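Side-chain contact in myroilysin (Myroides profundi, PDB 5CZW), which is an astacin-family metallopeptidase, probably cleaving proteins with its zinc, and is kept latent by a cysteine-switch propeptide: residues A[55-58]-A[59-62]. The protein carries 1 engineered substitution. Residues are numbered along the deposited sequence; the frame is centred on the assembly and turned at random.
Sequences GGTP and YVRS
Arg61 reaches back past Thr57 O to Gly55, while Thr57 caps the helix that Pro58 begins. Thr57 is the N-cap of helix 58-63: its OG1 accepts from Val60 N at 3.1 Å, with a nearly straight N-H...O angle of 169°. A chi1 of 62° turns that hydroxyl toward the N-H of Val60, and it also meets OD1 of Asp124 in a hydrogen bond. Pro58, which has no N-H to offer, fills the first helical position, and its O receives Ser62 N at 2.9 Å. Thr57 O likewise takes Arg61 N. Arg61 then folds back along the loop that leads in from strand 48-54. Its CG and CD pass Thr57 O, CD at 3.2 Å, and a bend at chi3 (70°) brings the guanidinium edge to Gly55, where NH1 donates to Gly55 O at 2.9 Å. That oxygen lies almost in the guanidinium plane. A water accepts from Gly55 N and, weakly, from Arg61 NH1. The threonine hydroxyl thus satisfies an amide of the first turn, and the arginine ties the helix back to the loop before it, with a weak further bond to Leu53 O at the strand end.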
# COMPACT_ATOMS: atom_id res chain seq x y z
N GLY A 55 4.43 -1.61 -16.59
CA GLY A 55 5.50 -2.62 -16.40
C GLY A 55 4.97 -3.89 -15.78
O GLY A 55 3.74 -4.14 -15.83
N GLY A 56 5.85 -4.63 -15.09
CA GLY A 56 5.50 -5.95 -14.55
C GLY A 56 5.34 -6.97 -15.65
O GLY A 56 5.20 -6.66 -16.84
N THR A 57 5.33 -8.22 -15.28
CA THR A 57 5.19 -9.27 -16.26
C THR A 57 3.72 -9.54 -16.46
O THR A 57 2.91 -9.12 -15.59
CB THR A 57 5.83 -10.58 -15.76
OG1 THR A 57 5.13 -11.01 -14.58
CG2 THR A 57 7.28 -10.42 -15.45
N PRO A 58 3.34 -10.27 -17.52
CA PRO A 58 1.90 -10.58 -17.65
C PRO A 58 1.35 -11.33 -16.44
O PRO A 58 0.17 -11.14 -16.07
CB PRO A 58 1.79 -11.37 -18.98
CG PRO A 58 2.99 -10.93 -19.73
CD PRO A 58 4.04 -10.50 -18.78
N TYR A 59 2.13 -12.23 -15.89
CA TYR A 59 1.69 -12.99 -14.74
C TYR A 59 1.41 -12.12 -13.55
O TYR A 59 0.25 -12.18 -12.96
CB TYR A 59 2.72 -14.04 -14.36
CG TYR A 59 2.38 -14.96 -13.23
CD1 TYR A 59 1.43 -15.93 -13.39
CD2 TYR A 59 2.91 -14.75 -11.98
CE1 TYR A 59 1.06 -16.76 -12.34
CE2 TYR A 59 2.57 -15.58 -10.92
CZ TYR A 59 1.66 -16.58 -11.15
OH TYR A 59 1.34 -17.40 -10.10
N VAL A 60 2.40 -11.29 -13.21
CA VAL A 60 2.22 -10.36 -12.11
C VAL A 60 1.00 -9.46 -12.35
O VAL A 60 0.23 -9.22 -11.45
CB VAL A 60 3.53 -9.56 -11.81
CG1 VAL A 60 3.28 -8.30 -10.94
CG2 VAL A 60 4.46 -10.44 -11.05
N ARG A 61 0.84 -8.89 -13.56
CA ARG A 61 -0.25 -7.98 -13.83
C ARG A 61 -1.56 -8.72 -13.68
O ARG A 61 -2.53 -8.16 -13.24
CB ARG A 61 -0.13 -7.42 -15.27
CG ARG A 61 1.08 -6.46 -15.46
CD ARG A 61 1.65 -6.44 -16.91
NE ARG A 61 0.72 -5.82 -17.80
CZ ARG A 61 0.66 -4.51 -18.09
NH1 ARG A 61 1.54 -3.67 -17.63
NH2 ARG A 61 -0.33 -4.06 -18.88
N SER A 62 -1.61 -10.00 -14.08
CA SER A 62 -2.88 -10.78 -13.98
C SER A 62 -3.25 -11.02 -12.52
O SER A 62 -4.43 -10.88 -12.15
CB SER A 62 -2.69 -12.12 -14.65
OG SER A 62 -3.88 -12.92 -14.61
O HOH W 1 3.35 -1.49 -19.10